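Local coordinates for macrolide 2'-phosphotransferase MphH (PDB 5UXB), which probably transfers a phosphate from a guanine nucleotide to the 2'-hydroxyl of macrolide antibiotics, thereby inactivating them, at residues A[15-20]-A[46-51]; A[72-77]-A[124-129]. All blocks are in the same frame, centred on the assembly; numbering follows the deposited sequence.

Contact 1. Residues A[15-20]-A[46-51]; sequences HGLDLD and WVLRLP
The backbones of Leu-17 to Leu-19 and of Trp-46 to Leu-48 stay well apart, their nearest CA atoms, Leu-19 and Trp-46, being 8.5 Å from each other, and the interval is bridged by side chains alone. The loop follows helix 6-14, which ends in a Schellman motif with Gly-16 at positive phi; strand 45-51 is the middle strand of the five-stranded antiparallel sheet of the kinase-like N-terminal lobe. Leu-17 and Leu-19 alternate with solvent-facing Asp-18 and both turn toward the strand, where they meet Trp-46 and Leu-48, two residues on one face of the sheet.

Leu-17 lies against the indole with both methyls. Its CG stands opposite the backbone N (chi1 177°), which carries the branch out over one ring face. CD1 makes a CH-pi contact there, 3.7 Å from the centroid of the five-membered ring of Trp-46 and 21° off its normal, while Leu-17 CD2 rests near the fused bond, 3.7 Å from Trp-46 CD2. The Leu-19 side chain crosses that of Trp-46 at about a right angle and brings CD2 obliquely to 3.7 Å from Trp-46 CD1.

The same strand pairs with 33-39 and 89-92, and Leu-48 also touches Ala-36 and Ala-90 on those neighbours, while Leu-19 reaches Ala-38 of strand 33-39. The second branch of Leu-19 reaches tip to tip toward the strand, its CD1 4.1 Å from Leu-48 CD1.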
loop_
_atom_site.group_PDB
_atom_site.type_symbol
_atom_site.label_atom_id
_atom_site.label_comp_id
_atom_site.label_asym_id
_atom_site.label_seq_id
_atom_site.Cartn_x
_atom_site.Cartn_y
_atom_site.Cartn_z
ATOM N N HIS A 15 9.014 2.831 -27.811
ATOM C CA HIS A 15 8.145 1.734 -27.414
ATOM C C HIS A 15 6.764 1.825 -28.056
ATOM O O HIS A 15 5.799 1.269 -27.521
ATOM C CB HIS A 15 8.028 1.682 -25.892
ATOM C CG HIS A 15 9.321 1.379 -25.201
ATOM N ND1 HIS A 15 10.180 2.363 -24.761
ATOM C CD2 HIS A 15 9.906 0.200 -24.883
ATOM C CE1 HIS A 15 11.236 1.803 -24.197
ATOM N NE2 HIS A 15 11.095 0.491 -24.258
ATOM N N GLY A 16 6.651 2.524 -29.185
ATOM C CA GLY A 16 5.421 2.532 -29.952
ATOM C C GLY A 16 4.286 3.350 -29.379
ATOM O O GLY A 16 3.126 3.086 -29.708
ATOM N N LEU A 17 4.578 4.338 -28.537
ATOM C CA LEU A 17 3.555 5.207 -27.956
ATOM C C LEU A 17 3.934 6.653 -28.264
ATOM O O LEU A 17 4.782 7.238 -27.582
ATOM C CB LEU A 17 3.416 4.973 -26.455
ATOM C CG LEU A 17 2.426 5.878 -25.718
ATOM C CD1 LEU A 17 1.001 5.625 -26.189
ATOM C CD2 LEU A 17 2.535 5.693 -24.211
ATOM N N ASP A 18 3.309 7.227 -29.290
ATOM C CA ASP A 18 3.563 8.605 -29.694
ATOM C C ASP A 18 2.643 9.521 -28.896
ATOM O O ASP A 18 1.420 9.482 -29.066
ATOM C CB ASP A 18 3.340 8.779 -31.194
ATOM C CG ASP A 18 4.076 7.745 -32.018
ATOM O OD1 ASP A 18 5.325 7.770 -32.030
ATOM O OD2 ASP A 18 3.404 6.909 -32.658
ATOM N N LEU A 19 3.227 10.344 -28.034
ATOM C CA LEU A 19 2.483 11.233 -27.157
ATOM C C LEU A 19 2.654 12.682 -27.594
ATOM O O LEU A 19 3.631 13.046 -28.256
ATOM C CB LEU A 19 2.944 11.054 -25.707
ATOM C CG LEU A 19 2.799 9.626 -25.174
ATOM C CD1 LEU A 19 3.477 9.456 -23.827
ATOM C CD2 LEU A 19 1.338 9.241 -25.076
ATOM N N ASP A 20 1.680 13.507 -27.217
ATOM C CA ASP A 20 1.729 14.933 -27.507
ATOM C C ASP A 20 2.662 15.624 -26.519
ATOM O O ASP A 20 2.602 15.368 -25.313
ATOM C CB ASP A 20 0.326 15.537 -27.438
ATOM C CG ASP A 20 0.299 17.004 -27.827
ATOM O OD1 ASP A 20 0.614 17.857 -26.969
ATOM O OD2 ASP A 20 -0.046 17.305 -28.990
ATOM N N TRP A 46 -2.086 8.718 -20.484
ATOM C CA TRP A 46 -1.046 7.736 -20.213
ATOM C C TRP A 46 -0.229 8.143 -18.997
ATOM O O TRP A 46 0.008 9.332 -18.758
ATOM C CB TRP A 46 -0.129 7.559 -21.426
ATOM C CG TRP A 46 -0.783 6.805 -22.534
ATOM C CD1 TRP A 46 -1.509 7.327 -23.565
ATOM C CD2 TRP A 46 -0.794 5.385 -22.713
ATOM N NE1 TRP A 46 -1.964 6.318 -24.381
ATOM C CE2 TRP A 46 -1.538 5.117 -23.877
ATOM C CE3 TRP A 46 -0.242 4.315 -22.003
ATOM C CZ2 TRP A 46 -1.744 3.822 -24.349
ATOM C CZ3 TRP A 46 -0.448 3.032 -22.471
ATOM C CH2 TRP A 46 -1.193 2.796 -23.633
ATOM N N VAL A 47 0.197 7.142 -18.233
ATOM C CA VAL A 47 1.057 7.326 -17.070
ATOM C C VAL A 47 2.393 6.667 -17.376
ATOM O O VAL A 47 2.447 5.473 -17.695
ATOM C CB VAL A 47 0.427 6.735 -15.799
ATOM C CG1 VAL A 47 1.336 6.959 -14.601
ATOM C CG2 VAL A 47 -0.948 7.341 -15.559
ATOM N N LEU A 48 3.470 7.443 -17.287
ATOM C CA LEU A 48 4.818 6.949 -17.534
ATOM C C LEU A 48 5.537 6.777 -16.202
ATOM O O LEU A 48 5.681 7.739 -15.443
ATOM C CB LEU A 48 5.597 7.906 -18.437
ATOM C CG LEU A 48 5.006 8.238 -19.808
ATOM C CD1 LEU A 48 6.049 8.916 -20.680
ATOM C CD2 LEU A 48 4.469 6.989 -20.488
ATOM N N ARG A 49 5.979 5.556 -15.920
ATOM C CA ARG A 49 6.779 5.254 -14.737
ATOM C C ARG A 49 8.207 5.000 -15.198
ATOM O O ARG A 49 8.493 3.963 -15.807
ATOM C CB ARG A 49 6.217 4.052 -13.982
ATOM C CG ARG A 49 4.744 4.167 -13.629
ATOM C CD ARG A 49 4.532 4.175 -12.122
ATOM N NE ARG A 49 5.220 3.069 -11.461
ATOM C CZ ARG A 49 4.764 1.821 -11.416
ATOM N NH1 ARG A 49 3.611 1.511 -11.994
ATOM N NH2 ARG A 49 5.461 0.882 -10.791
ATOM N N LEU A 50 9.100 5.948 -14.917
ATOM C CA LEU A 50 10.482 5.832 -15.357
ATOM C C LEU A 50 11.345 5.363 -14.197
ATOM O O LEU A 50 11.546 6.126 -13.240
ATOM C CB LEU A 50 10.991 7.165 -15.900
ATOM C CG LEU A 50 10.963 7.289 -17.427
ATOM C CD1 LEU A 50 9.534 7.205 -17.953
ATOM C CD2 LEU A 50 11.632 8.576 -17.886
ATOM N N PRO A 51 11.864 4.138 -14.230
ATOM C CA PRO A 51 12.695 3.651 -13.121
ATOM C C PRO A 51 13.942 4.502 -12.936
ATOM O O PRO A 51 14.695 4.749 -13.881
ATOM C CB PRO A 51 13.044 2.218 -13.543
ATOM C CG PRO A 51 12.786 2.164 -15.013
ATOM C CD PRO A 51 11.660 3.112 -15.264
#

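Contact 2. Residues A[72-77]-A[124-129]; sequences PHLDVA and GSVVAQ
Val-76 meets Val-126 at about a right angle, its CG1 set 3.6 Å from Val-126 CG2 and its CG2 3.9 Å from Val-126 CG1, so that both methyls of each valine are engaged. Leu-74 adds a looser apolar contact, its CD2 4.3 Å from Val-126 CG1. One turn further along the helix, Gln-129 reaches out to the loop. Its chain is extended beyond CG, which delivers the amide to the backbone of Asp-75: the N-H of Asp-75 donates to Gln-129 OE1 over 3.2 Å, nearly straight at 161° but tilted 34° from the carbonyl plane.

The contact ties the loop between helix 57-70 and strand 83-84 to helix 117-131 of the helical C-terminal part of this aminoglycoside-phosphotransferase-like kinase fold. Strand 208-212 also packs here, Val-212 touching Val-76 and Ile-209 touching Val-126.

At the more exposed margin the Asp-75 carboxylate crosses the Gln-129 amide, the two planes 70° apart, with Asp-75 OD1 3.2 Å from Gln-129 NE2. Beneath the amide, the carbonyl oxygen of His-73 lies 4.2 Å from Gln-129 CB.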
loop_
_atom_site.group_PDB
_atom_site.type_symbol
_atom_site.label_atom_id
_atom_site.label_comp_id
_atom_site.label_asym_id
_atom_site.label_seq_id
_atom_site.Cartn_x
_atom_site.Cartn_y
_atom_site.Cartn_z
ATOM N N PRO A 72 -9.015 -9.653 -13.562
ATOM C CA PRO A 72 -10.324 -10.324 -13.660
ATOM C C PRO A 72 -11.037 -10.484 -12.329
ATOM O O PRO A 72 -12.242 -10.761 -12.323
ATOM C CB PRO A 72 -9.978 -11.694 -14.263
ATOM C CG PRO A 72 -8.615 -11.537 -14.849
ATOM C CD PRO A 72 -7.924 -10.558 -13.964
ATOM N N HIS A 73 -10.341 -10.308 -11.206
ATOM C CA HIS A 73 -10.891 -10.643 -9.900
ATOM C C HIS A 73 -11.411 -9.442 -9.120
ATOM O O HIS A 73 -11.989 -9.632 -8.044
ATOM C CB HIS A 73 -9.834 -11.364 -9.062
ATOM C CG HIS A 73 -9.504 -12.739 -9.553
ATOM N ND1 HIS A 73 -8.216 -13.139 -9.838
ATOM C CD2 HIS A 73 -10.293 -13.810 -9.805
ATOM C CE1 HIS A 73 -8.226 -14.394 -10.247
ATOM N NE2 HIS A 73 -9.474 -14.825 -10.237
ATOM N N LEU A 74 -11.225 -8.223 -9.617
ATOM C CA LEU A 74 -11.673 -7.026 -8.920
ATOM C C LEU A 74 -12.641 -6.241 -9.790
ATOM O O LEU A 74 -12.473 -6.161 -11.011
ATOM C CB LEU A 74 -10.495 -6.124 -8.537
ATOM C CG LEU A 74 -9.520 -6.625 -7.477
ATOM C CD1 LEU A 74 -8.124 -6.371 -7.969
ATOM C CD2 LEU A 74 -9.750 -5.923 -6.152
ATOM N N ASP A 75 -13.651 -5.653 -9.147
ATOM C CA ASP A 75 -14.573 -4.781 -9.865
ATOM C C ASP A 75 -13.949 -3.421 -10.147
ATOM O O ASP A 75 -14.290 -2.780 -11.147
ATOM C CB ASP A 75 -15.868 -4.614 -9.071
ATOM C CG ASP A 75 -16.660 -5.903 -8.969
ATOM O OD1 ASP A 75 -17.587 -5.968 -8.135
ATOM O OD2 ASP A 75 -16.355 -6.849 -9.725
ATOM N N VAL A 76 -13.041 -2.965 -9.287
ATOM C CA VAL A 76 -12.382 -1.676 -9.458
ATOM C C VAL A 76 -11.177 -1.851 -10.369
ATOM O O VAL A 76 -10.580 -2.931 -10.456
ATOM C CB VAL A 76 -11.980 -1.070 -8.096
ATOM C CG1 VAL A 76 -13.218 -0.781 -7.263
ATOM C CG2 VAL A 76 -11.030 -1.999 -7.355
ATOM N N ALA A 77 -10.815 -0.771 -11.056
ATOM C CA ALA A 77 -9.747 -0.829 -12.038
ATOM C C ALA A 77 -8.387 -0.989 -11.363
ATOM O O ALA A 77 -8.189 -0.636 -10.198
ATOM C CB ALA A 77 -9.756 0.424 -12.913
ATOM N N GLY A 124 -14.597 -1.698 2.189
ATOM C CA GLY A 124 -14.842 -3.055 2.649
ATOM C C GLY A 124 -15.200 -4.014 1.532
ATOM O O GLY A 124 -14.947 -5.217 1.639
ATOM N N SER A 125 -15.787 -3.505 0.448
ATOM C CA SER A 125 -16.106 -4.355 -0.693
ATOM C C SER A 125 -14.870 -4.647 -1.537
ATOM O O SER A 125 -14.670 -5.786 -1.974
ATOM C CB SER A 125 -17.192 -3.702 -1.549
ATOM O OG SER A 125 -18.383 -3.519 -0.806
ATOM N N VAL A 126 -14.035 -3.633 -1.773
ATOM C CA VAL A 126 -12.820 -3.832 -2.561
ATOM C C VAL A 126 -11.864 -4.764 -1.828
ATOM O O VAL A 126 -11.282 -5.681 -2.421
ATOM C CB VAL A 126 -12.158 -2.478 -2.872
ATOM C CG1 VAL A 126 -10.807 -2.686 -3.546
ATOM C CG2 VAL A 126 -13.073 -1.630 -3.736
ATOM N N VAL A 127 -11.692 -4.544 -0.523
ATOM C CA VAL A 127 -10.784 -5.369 0.267
ATOM C C VAL A 127 -11.280 -6.808 0.326
ATOM O O VAL A 127 -10.491 -7.758 0.240
ATOM C CB VAL A 127 -10.616 -4.769 1.675
ATOM C CG1 VAL A 127 -9.819 -5.701 2.566
ATOM C CG2 VAL A 127 -9.949 -3.414 1.591
ATOM N N ALA A 128 -12.595 -6.993 0.467
ATOM C CA ALA A 128 -13.151 -8.342 0.515
ATOM C C ALA A 128 -12.887 -9.091 -0.782
ATOM O O ALA A 128 -12.567 -10.287 -0.763
ATOM C CB ALA A 128 -14.650 -8.285 0.808
ATOM N N GLN A 129 -13.010 -8.405 -1.920
ATOM C CA GLN A 129 -12.756 -9.051 -3.204
ATOM C C GLN A 129 -11.282 -9.391 -3.369
ATOM O O GLN A 129 -10.938 -10.467 -3.871
ATOM C CB GLN A 129 -13.230 -8.154 -4.345
ATOM C CG GLN A 129 -14.733 -8.162 -4.549
ATOM C CD GLN A 129 -15.143 -7.548 -5.874
ATOM O OE1 GLN A 129 -14.717 -6.445 -6.219
ATOM N NE2 GLN A 129 -15.976 -8.263 -6.624
#

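Overall arrangement
Contacts 1 and 2 follow one another along the chain, the first closing before the second opens, without touching: their centres are 27 Å apart and their nearest atoms about 12 Å. Contact 1 belongs to the sheet lobe, whereas contact 2 joins the loop after helix 57-70 to the helical part. Both lie near the nucleotide site, though no GDP is bound in this model. Contact 1 holds GDP-binding Arg-49; the side chains of Trp-46 and Tyr-91 are about 5 Å apart, those of Val-76 and Leu-94 about 8 Å, Tyr-91 and Leu-94 also binding GDP. The Val-126 side chain is about 10 Å from that of His-201, a magnesium ligand whose metal is likewise absent.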